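Side-chain contacts in 2-(hydroxymethyl)glutarate dehydrogenase (Eubacterium barkeri, PDB 3CKY), which catalyses the NAD-dependent interconversion of 2-formylglutarate and (S)-2-hydroxymethylglutarate, a step in the fermentation of nicotinate: residues M205-I208 against I209-S213; K225-S229 against G230-G234; D239-H242 against K243-L247. All blocks are in the same frame, centred on the assembly; numbering follows the deposited sequence.

Overall arrangement
All three contacts lie in the C-terminal, mostly helical half of the chain, in series along the sequence. Contact 1 closes helix 202-210, contact 2 closes the next helix, 217-228, and contact 3 lies near the start of the one after it, 238-255. The first two are neighbours: their centres are 19 Å apart and their nearest atoms about 4 Å, without touching. Contact 3, with its centre 20 Å from that of contact 2 and 27 Å from that of contact 1, lies nearest the probable cofactor and active sites. It contains Lys243, which probably binds NAD, and the side chain of Asp244 is about 6 Å from that of Lys174, the probable active-site residue.

Contact 1. Residues M205-I208 against I209-S213; sequences MQEI and IGKSS
Backbone bonds from Ile209 N to Met205 O (2.8 Å) and from Gly210 N to Gln206 O form the last i+4 turns of helix 202-210. The chain then tightens: Lys211 N turns back to Ile208 O, three residues earlier. That carbonyl oxygen takes a second bond, from Ser212 OG at 2.6 Å, and the two donors approach from opposite faces of the carbonyl plane. The serine hydroxyl thus closes the C-terminal turn of the helix. It is placed there by chi1 of -63°, which sets OG beside the serine's own backbone N.

On the inner side, Met205 and Ile209 run side by side, with Met205 CB 3.8 Å from Ile209 CD1. Met205 continues onto Leu192 and Val196 of helix 169-197, while Ile208 packs on Val164 of a second subunit, so this helix end joins the helical domain to the tetramer interface.

The aliphatic part of Lys211 runs back past Glu207 O, with CG 3.3 Å from it, while the charged ends of the two side chains stay apart. Beyond the bend at chi4, Lys211 NZ gives a 2.6 Å hydrogen bond to a water that itself donates to Gln206 O at 2.9 Å.

Contact 2. Residues K225-S229 against G230-G234; sequences KFIMS and GDFAG
Phe226 and Phe232 meet where helix 217-228 gives way to the loop leading to helix 238-255. The last turn, 225-228, is a wider pi-type turn, and Gly230, with positive phi, is the first residue to leave helical angles. Its N makes two weak bonds, to Phe226 O and to Ile227 O.

Phe226 is the side chain to follow. Its CB lies 3.9 Å from Phe232 CD1. Further out, CD1 comes to 3.3 Å from Asp231 O, the same carbonyl oxygen that receives a CA-H...O contact from Phe226 CA. CE1 then meets Ala233 O at 3.5 Å, in the plane of the ring and at its edge. Lys225 CG sits over one face of the ring, toward the rim. In return, Phe232 lays a face over the backbone of the helix end, with Phe226 O 3.6 Å above its plane and toward the rim, and its CE1 reaches Ile227 CG1. Ser283 touches both rings.

Ser229 ties the turn together. With chi1 at 80°, OG sits between its own N and carbonyl carbon, where it donates to Lys225 O at 2.7 Å and accepts from Asp231 N in a nearly straight bond (162°). An alanine here would remove both bonds and would probably leave Asp231 N without its partner and the loop less firmly held to the helix. Asp231 carries the chain on through an Asx turn, its OD1 accepting from Ala233 N at 3.0 Å. The chemistry is thus divided: the Ser229 hydroxyl joins a helix carbonyl to a loop N-H, while the ring of Phe232, from the loop, packs on the helix end and that of Phe226, from the helix, lies along the loop backbone.

Contact 3. Residues D239-H242 against K243-L247; sequences DLQH and KDLGL
Four successive i+4 backbone bonds, from Lys243 N to Asp239 O through Gly246 N to His242 O, run 2.9 to 3.0 Å with N-H...O angles near 156° and mark a regular alpha-helical stretch. This is the early part of helix 238-255, in the C-terminal domain of a beta-hydroxyacid dehydrogenase, where it probably borders the NAD site and the active site.

Gln241 and Leu245, one turn apart, point into the domain. The glutamine chain starts anti to its N and bends at chi2, which turns the amide forward along the helix, toward Asp244 CB and Leu245 CG. The amide and the Asp244 carboxylate are turned 81° to each other. Leu245 CG also lies 3.4 Å from Gln241 O.

Asp244 folds back over the preceding turn: chi1 of -74° sets CG beside its own N and 3.3 Å from Leu240 O. The side chain of Asp244 touches Ser99, which probably contacts NAD, and Asn178 of helix 169-197.

Toward helix 260-274, Leu245 meets Thr266 and Phe269, while His242, leaving the helix on another side, meets Thr266 and Glu270 and packs on Lys253 of a third subunit. Asp239 is salt-bridged through OD1 to Arg273, and Lys243, probably an NAD-binding residue, extends away from the preceding turn to its bend at chi4 and donates from NZ to Pro69 O. At its base, Lys243 CB rests 3.4 Å from both Asp239 O and Leu240 O.

Contact 1. Residues M205-I208 against I209-S213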
ATOM      1  N   MET A 205      22.289   7.458 -15.871  1.00 44.85           N
ATOM      2  CA  MET A 205      20.888   7.069 -15.844  1.00 45.56           C
ATOM      3  C   MET A 205      20.015   7.962 -16.711  1.00 46.12           C
ATOM      4  O   MET A 205      19.174   7.472 -17.445  1.00 46.19           O
ATOM      5  CB  MET A 205      20.363   7.035 -14.407  1.00 45.42           C
ATOM      6  CG  MET A 205      20.856   5.824 -13.624  1.00 44.72           C
ATOM      7  SD  MET A 205      20.130   5.678 -11.966  1.00 44.11           S
ATOM      8  CE  MET A 205      20.941   7.015 -11.084  1.00 41.79           C
ATOM      9  N   GLN A 206      20.228   9.267 -16.650  1.00 47.49           N
ATOM     10  CA  GLN A 206      19.476  10.168 -17.514  1.00 47.96           C
ATOM     11  C   GLN A 206      19.692   9.860 -18.983  1.00 47.95           C
ATOM     12  O   GLN A 206      18.733   9.789 -19.770  1.00 47.82           O
ATOM     13  CB  GLN A 206      19.849  11.618 -17.290  1.00 48.16           C
ATOM     14  CG  GLN A 206      18.741  12.528 -17.847  1.00 49.15           C
ATOM     15  CD  GLN A 206      19.227  13.873 -18.228  1.00 50.69           C
ATOM     16  OE1 GLN A 206      20.440  14.112 -18.343  1.00 55.33           O
ATOM     17  NE2 GLN A 206      18.281  14.791 -18.436  1.00 54.57           N
ATOM     18  N   GLU A 207      20.956   9.683 -19.337  1.00 48.23           N
ATOM     19  CA  GLU A 207      21.308   9.404 -20.707  1.00 48.63           C
ATOM     20  C   GLU A 207      20.645   8.121 -21.164  1.00 48.41           C
ATOM     21  O   GLU A 207      19.973   8.105 -22.176  1.00 49.36           O
ATOM     22  CB  GLU A 207      22.813   9.283 -20.853  1.00 48.40           C
ATOM     23  CG  GLU A 207      23.257   9.112 -22.285  1.00 49.66           C
ATOM     24  CD  GLU A 207      24.746   8.892 -22.401  1.00 51.54           C
ATOM     25  OE1 GLU A 207      25.395   8.618 -21.356  1.00 56.81           O
ATOM     26  OE2 GLU A 207      25.266   8.987 -23.545  1.00 56.60           O
ATOM     27  N   ILE A 208      20.816   7.049 -20.404  1.00 47.98           N
ATOM     28  CA  ILE A 208      20.396   5.726 -20.857  1.00 47.66           C
ATOM     29  C   ILE A 208      18.892   5.502 -20.708  1.00 47.28           C
ATOM     30  O   ILE A 208      18.230   5.121 -21.661  1.00 47.17           O
ATOM     31  CB  ILE A 208      21.226   4.614 -20.160  1.00 47.54           C
ATOM     32  CG1 ILE A 208      22.663   4.662 -20.694  1.00 47.30           C
ATOM     33  CG2 ILE A 208      20.609   3.245 -20.399  1.00 47.40           C
ATOM     34  CD1 ILE A 208      23.609   3.753 -19.996  1.00 47.29           C
ATOM     35  N   ILE A 209      18.343   5.766 -19.533  1.00 46.95           N
ATOM     36  CA  ILE A 209      16.904   5.564 -19.308  1.00 47.10           C
ATOM     37  C   ILE A 209      16.064   6.524 -20.153  1.00 46.90           C
ATOM     38  O   ILE A 209      14.987   6.161 -20.639  1.00 46.99           O
ATOM     39  CB  ILE A 209      16.544   5.717 -17.825  1.00 47.21           C
ATOM     40  CG1 ILE A 209      17.276   4.637 -17.019  1.00 47.76           C
ATOM     41  CG2 ILE A 209      15.023   5.635 -17.593  1.00 46.62           C
ATOM     42  CD1 ILE A 209      17.393   4.955 -15.545  1.00 47.98           C
ATOM     43  N   GLY A 210      16.578   7.737 -20.351  1.00 46.76           N
ATOM     44  CA  GLY A 210      15.943   8.714 -21.238  1.00 46.66           C
ATOM     45  C   GLY A 210      15.759   8.245 -22.658  1.00 46.51           C
ATOM     46  O   GLY A 210      14.862   8.719 -23.340  1.00 47.04           O
ATOM     47  N   LYS A 211      16.596   7.317 -23.099  1.00 45.92           N
ATOM     48  CA  LYS A 211      16.462   6.746 -24.426  1.00 46.05           C
ATOM     49  C   LYS A 211      15.962   5.301 -24.377  1.00 45.47           C
ATOM     50  O   LYS A 211      16.087   4.563 -25.341  1.00 45.68           O
ATOM     51  CB  LYS A 211      17.814   6.847 -25.120  1.00 46.41           C
ATOM     52  CG  LYS A 211      18.341   8.267 -25.061  1.00 47.06           C
ATOM     53  CD  LYS A 211      19.582   8.475 -25.890  1.00 47.70           C
ATOM     54  CE  LYS A 211      20.350   9.705 -25.407  1.00 49.60           C
ATOM     55  NZ  LYS A 211      19.453  10.767 -24.806  1.00 52.31           N
ATOM     56  N   SER A 212      15.376   4.913 -23.251  1.00 44.80           N
ATOM     57  CA  SER A 212      14.991   3.537 -23.021  1.00 44.41           C
ATOM     58  C   SER A 212      13.550   3.478 -22.533  1.00 43.68           C
ATOM     59  O   SER A 212      12.922   4.516 -22.336  1.00 42.59           O
ATOM     60  CB  SER A 212      15.950   2.895 -22.016  1.00 44.51           C
ATOM     61  OG  SER A 212      17.271   2.863 -22.530  1.00 45.41           O
ATOM     62  N   SER A 213      13.058   2.249 -22.338  1.00 43.36           N
ATOM     63  CA  SER A 213      11.656   1.973 -22.065  1.00 43.20           C
ATOM     64  C   SER A 213      11.182   2.467 -20.704  1.00 42.90           C
ATOM     65  O   SER A 213       9.980   2.559 -20.473  1.00 42.78           O
ATOM     66  CB  SER A 213      11.386   0.466 -22.196  1.00 43.17           C
ATOM     67  OG  SER A 213      12.275  -0.266 -21.368  1.00 42.65           O
TER
HETATM   68  O   HOH W   1      18.448  10.874 -22.401  1.00 63.05           O

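Contact 2. Residues K225-S229 against G230-G234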
ATOM      1  N   LYS A 225      16.565  19.530 -14.433  1.00 45.99           N
ATOM      2  CA  LYS A 225      16.254  20.852 -13.896  1.00 45.75           C
ATOM      3  C   LYS A 225      16.220  20.928 -12.363  1.00 45.01           C
ATOM      4  O   LYS A 225      16.645  21.941 -11.798  1.00 44.90           O
ATOM      5  CB  LYS A 225      14.930  21.364 -14.460  1.00 46.01           C
ATOM      6  CG  LYS A 225      14.637  22.819 -14.089  1.00 47.01           C
ATOM      7  CD  LYS A 225      13.327  23.317 -14.679  1.00 47.23           C
ATOM      8  CE  LYS A 225      12.971  24.697 -14.112  1.00 49.02           C
ATOM      9  NZ  LYS A 225      11.593  25.152 -14.506  1.00 50.36           N
ATOM     10  N   PHE A 226      15.701  19.883 -11.713  1.00 43.69           N
ATOM     11  CA  PHE A 226      15.481  19.893 -10.271  1.00 43.47           C
ATOM     12  C   PHE A 226      16.369  18.910  -9.510  1.00 42.78           C
ATOM     13  O   PHE A 226      17.043  19.302  -8.566  1.00 42.44           O
ATOM     14  CB  PHE A 226      14.012  19.598  -9.940  1.00 42.68           C
ATOM     15  CG  PHE A 226      13.049  20.607 -10.505  1.00 42.60           C
ATOM     16  CD1 PHE A 226      12.741  21.775  -9.803  1.00 42.08           C
ATOM     17  CD2 PHE A 226      12.450  20.400 -11.741  1.00 42.41           C
ATOM     18  CE1 PHE A 226      11.853  22.713 -10.327  1.00 41.60           C
ATOM     19  CE2 PHE A 226      11.555  21.345 -12.272  1.00 42.39           C
ATOM     20  CZ  PHE A 226      11.260  22.495 -11.560  1.00 41.44           C
ATOM     21  N   ILE A 227      16.325  17.645  -9.902  1.00 42.37           N
ATOM     22  CA  ILE A 227      16.992  16.587  -9.169  1.00 42.70           C
ATOM     23  C   ILE A 227      18.500  16.764  -9.289  1.00 42.44           C
ATOM     24  O   ILE A 227      19.178  16.903  -8.293  1.00 42.24           O
ATOM     25  CB  ILE A 227      16.566  15.163  -9.665  1.00 42.29           C
ATOM     26  CG1 ILE A 227      15.088  14.913  -9.341  1.00 43.16           C
ATOM     27  CG2 ILE A 227      17.411  14.072  -9.029  1.00 41.64           C
ATOM     28  CD1 ILE A 227      14.489  13.674 -10.048  1.00 42.52           C
ATOM     29  N   MET A 228      19.019  16.789 -10.509  1.00 42.28           N
ATOM     30  CA  MET A 228      20.481  16.876 -10.683  1.00 42.71           C
ATOM     31  C   MET A 228      21.057  18.234 -10.274  1.00 42.61           C
ATOM     32  O   MET A 228      22.217  18.317  -9.858  1.00 42.12           O
ATOM     33  CB  MET A 228      20.879  16.527 -12.098  1.00 42.38           C
ATOM     34  CG  MET A 228      20.585  15.108 -12.427  1.00 42.76           C
ATOM     35  SD  MET A 228      21.158  14.636 -14.056  1.00 44.82           S
ATOM     36  CE  MET A 228      22.946  14.704 -13.783  1.00 43.29           C
ATOM     37  N   SER A 229      20.244  19.285 -10.374  1.00 42.85           N
ATOM     38  CA  SER A 229      20.641  20.612  -9.926  1.00 42.83           C
ATOM     39  C   SER A 229      20.590  20.730  -8.416  1.00 42.78           C
ATOM     40  O   SER A 229      21.332  21.500  -7.836  1.00 42.75           O
ATOM     41  CB  SER A 229      19.726  21.685 -10.529  1.00 42.92           C
ATOM     42  OG  SER A 229      18.482  21.796  -9.842  1.00 42.60           O
ATOM     43  N   GLY A 230      19.688  19.983  -7.794  1.00 42.75           N
ATOM     44  CA  GLY A 230      19.432  20.117  -6.359  1.00 42.98           C
ATOM     45  C   GLY A 230      18.632  21.359  -5.995  1.00 42.85           C
ATOM     46  O   GLY A 230      18.435  21.650  -4.825  1.00 43.28           O
ATOM     47  N   ASP A 231      18.168  22.094  -6.994  1.00 42.89           N
ATOM     48  CA  ASP A 231      17.327  23.267  -6.781  1.00 42.73           C
ATOM     49  C   ASP A 231      15.866  22.892  -7.008  1.00 42.47           C
ATOM     50  O   ASP A 231      15.420  22.737  -8.139  1.00 42.09           O
ATOM     51  CB  ASP A 231      17.743  24.392  -7.729  1.00 42.73           C
ATOM     52  CG  ASP A 231      16.890  25.654  -7.570  1.00 43.66           C
ATOM     53  OD1 ASP A 231      15.958  25.671  -6.726  1.00 45.06           O
ATOM     54  OD2 ASP A 231      17.168  26.640  -8.305  1.00 44.46           O
ATOM     55  N   PHE A 232      15.132  22.746  -5.912  1.00 42.52           N
ATOM     56  CA  PHE A 232      13.755  22.290  -5.953  1.00 42.35           C
ATOM     57  C   PHE A 232      12.770  23.442  -5.780  1.00 42.34           C
ATOM     58  O   PHE A 232      11.592  23.228  -5.519  1.00 42.40           O
ATOM     59  CB  PHE A 232      13.542  21.207  -4.906  1.00 42.12           C
ATOM     60  CG  PHE A 232      14.315  19.950  -5.184  1.00 42.17           C
ATOM     61  CD1 PHE A 232      13.848  19.024  -6.102  1.00 41.47           C
ATOM     62  CD2 PHE A 232      15.500  19.685  -4.511  1.00 42.06           C
ATOM     63  CE1 PHE A 232      14.543  17.849  -6.351  1.00 41.75           C
ATOM     64  CE2 PHE A 232      16.201  18.515  -4.751  1.00 41.87           C
ATOM     65  CZ  PHE A 232      15.720  17.595  -5.678  1.00 41.98           C
ATOM     66  N   ALA A 233      13.261  24.667  -5.930  1.00 42.37           N
ATOM     67  CA  ALA A 233      12.411  25.843  -5.908  1.00 42.53           C
ATOM     68  C   ALA A 233      11.580  25.924  -7.185  1.00 42.76           C
ATOM     69  O   ALA A 233      12.046  25.608  -8.288  1.00 42.68           O
ATOM     70  CB  ALA A 233      13.248  27.120  -5.760  1.00 42.10           C
ATOM     71  N   GLY A 234      10.335  26.351  -7.022  1.00 43.09           N
ATOM     72  CA  GLY A 234       9.410  26.482  -8.136  1.00 42.64           C
ATOM     73  C   GLY A 234       8.913  25.127  -8.590  1.00 42.67           C
ATOM     74  O   GLY A 234       8.782  24.201  -7.788  1.00 42.45           O
TER

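Contact 3. Residues D239-H242 against K243-L247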
ATOM      1  N   ASP A 239       2.831  19.751  -2.427  1.00 40.17           N
ATOM      2  CA  ASP A 239       1.489  19.818  -1.847  1.00 40.28           C
ATOM      3  C   ASP A 239       0.420  19.638  -2.911  1.00 40.25           C
ATOM      4  O   ASP A 239      -0.585  18.977  -2.673  1.00 40.31           O
ATOM      5  CB  ASP A 239       1.255  21.148  -1.119  1.00 39.91           C
ATOM      6  CG  ASP A 239       2.017  21.257   0.200  1.00 39.69           C
ATOM      7  OD1 ASP A 239       2.238  20.235   0.892  1.00 38.56           O
ATOM      8  OD2 ASP A 239       2.393  22.382   0.571  1.00 39.74           O
ATOM      9  N   LEU A 240       0.645  20.216  -4.086  1.00 40.25           N
ATOM     10  CA  LEU A 240      -0.350  20.177  -5.151  1.00 40.33           C
ATOM     11  C   LEU A 240      -0.432  18.802  -5.813  1.00 40.08           C
ATOM     12  O   LEU A 240      -1.513  18.286  -6.064  1.00 39.96           O
ATOM     13  CB  LEU A 240      -0.084  21.273  -6.172  1.00 40.16           C
ATOM     14  CG  LEU A 240      -0.239  22.689  -5.625  1.00 42.16           C
ATOM     15  CD1 LEU A 240       0.168  23.732  -6.674  1.00 41.90           C
ATOM     16  CD2 LEU A 240      -1.685  22.936  -5.116  1.00 42.62           C
ATOM     17  N   GLN A 241       0.720  18.204  -6.070  1.00 40.16           N
ATOM     18  CA  GLN A 241       0.776  16.841  -6.579  1.00 40.22           C
ATOM     19  C   GLN A 241       0.120  15.837  -5.614  1.00 40.10           C
ATOM     20  O   GLN A 241      -0.561  14.917  -6.043  1.00 39.66           O
ATOM     21  CB  GLN A 241       2.232  16.434  -6.839  1.00 40.01           C
ATOM     22  CG  GLN A 241       2.386  15.003  -7.335  1.00 40.35           C
ATOM     23  CD  GLN A 241       1.646  14.755  -8.655  1.00 41.17           C
ATOM     24  OE1 GLN A 241       0.535  14.205  -8.676  1.00 43.01           O
ATOM     25  NE2 GLN A 241       2.250  15.167  -9.759  1.00 40.95           N
ATOM     26  N   HIS A 242       0.373  16.017  -4.318  1.00 40.26           N
ATOM     27  CA  HIS A 242      -0.254  15.234  -3.263  1.00 40.54           C
ATOM     28  C   HIS A 242      -1.780  15.406  -3.261  1.00 40.49           C
ATOM     29  O   HIS A 242      -2.518  14.430  -3.163  1.00 40.27           O
ATOM     30  CB  HIS A 242       0.319  15.632  -1.885  1.00 40.50           C
ATOM     31  CG  HIS A 242      -0.250  14.833  -0.754  1.00 40.59           C
ATOM     32  ND1 HIS A 242       0.193  13.562  -0.456  1.00 41.92           N
ATOM     33  CD2 HIS A 242      -1.261  15.094   0.110  1.00 39.65           C
ATOM     34  CE1 HIS A 242      -0.501  13.091   0.566  1.00 40.69           C
ATOM     35  NE2 HIS A 242      -1.391  13.999   0.922  1.00 40.06           N
ATOM     36  N   LYS A 243      -2.235  16.646  -3.369  1.00 40.68           N
ATOM     37  CA  LYS A 243      -3.669  16.947  -3.471  1.00 41.14           C
ATOM     38  C   LYS A 243      -4.285  16.209  -4.671  1.00 40.88           C
ATOM     39  O   LYS A 243      -5.371  15.627  -4.582  1.00 40.70           O
ATOM     40  CB  LYS A 243      -3.860  18.463  -3.621  1.00 41.22           C
ATOM     41  CG  LYS A 243      -5.280  18.962  -3.569  1.00 41.89           C
ATOM     42  CD  LYS A 243      -5.350  20.392  -4.122  1.00 43.38           C
ATOM     43  CE  LYS A 243      -6.679  21.094  -3.804  1.00 46.12           C
ATOM     44  NZ  LYS A 243      -7.824  20.704  -4.712  1.00 49.93           N
ATOM     45  N   ASP A 244      -3.578  16.242  -5.797  1.00 40.51           N
ATOM     46  CA  ASP A 244      -4.039  15.577  -7.018  1.00 40.37           C
ATOM     47  C   ASP A 244      -4.170  14.076  -6.824  1.00 40.02           C
ATOM     48  O   ASP A 244      -5.137  13.477  -7.278  1.00 39.87           O
ATOM     49  CB  ASP A 244      -3.090  15.870  -8.185  1.00 40.47           C
ATOM     50  CG  ASP A 244      -3.229  17.292  -8.721  1.00 41.24           C
ATOM     51  OD1 ASP A 244      -4.239  17.951  -8.399  1.00 42.88           O
ATOM     52  OD2 ASP A 244      -2.336  17.738  -9.476  1.00 42.48           O
ATOM     53  N   LEU A 245      -3.193  13.471  -6.152  1.00 39.88           N
ATOM     54  CA  LEU A 245      -3.257  12.034  -5.853  1.00 39.64           C
ATOM     55  C   LEU A 245      -4.430  11.709  -4.910  1.00 39.45           C
ATOM     56  O   LEU A 245      -5.076  10.666  -5.032  1.00 39.59           O
ATOM     57  CB  LEU A 245      -1.942  11.551  -5.257  1.00 39.46           C
ATOM     58  CG  LEU A 245      -0.738  11.514  -6.211  1.00 39.61           C
ATOM     59  CD1 LEU A 245       0.589  11.502  -5.442  1.00 39.57           C
ATOM     60  CD2 LEU A 245      -0.802  10.326  -7.173  1.00 37.89           C
ATOM     61  N   GLY A 246      -4.716  12.611  -3.981  1.00 39.43           N
ATOM     62  CA  GLY A 246      -5.897  12.490  -3.119  1.00 39.18           C
ATOM     63  C   GLY A 246      -7.204  12.509  -3.879  1.00 38.77           C
ATOM     64  O   GLY A 246      -8.109  11.784  -3.543  1.00 38.73           O
ATOM     65  N   LEU A 247      -7.301  13.363  -4.890  1.00 38.87           N
ATOM     66  CA  LEU A 247      -8.492  13.437  -5.745  1.00 38.85           C
ATOM     67  C   LEU A 247      -8.697  12.146  -6.532  1.00 38.30           C
ATOM     68  O   LEU A 247      -9.822  11.715  -6.718  1.00 38.07           O
ATOM     69  CB  LEU A 247      -8.410  14.632  -6.699  1.00 38.85           C
ATOM     70  CG  LEU A 247      -8.640  16.013  -6.069  1.00 40.90           C
ATOM     71  CD1 LEU A 247      -8.215  17.145  -7.036  1.00 40.66           C
ATOM     72  CD2 LEU A 247     -10.119  16.178  -5.604  1.00 40.16           C
TER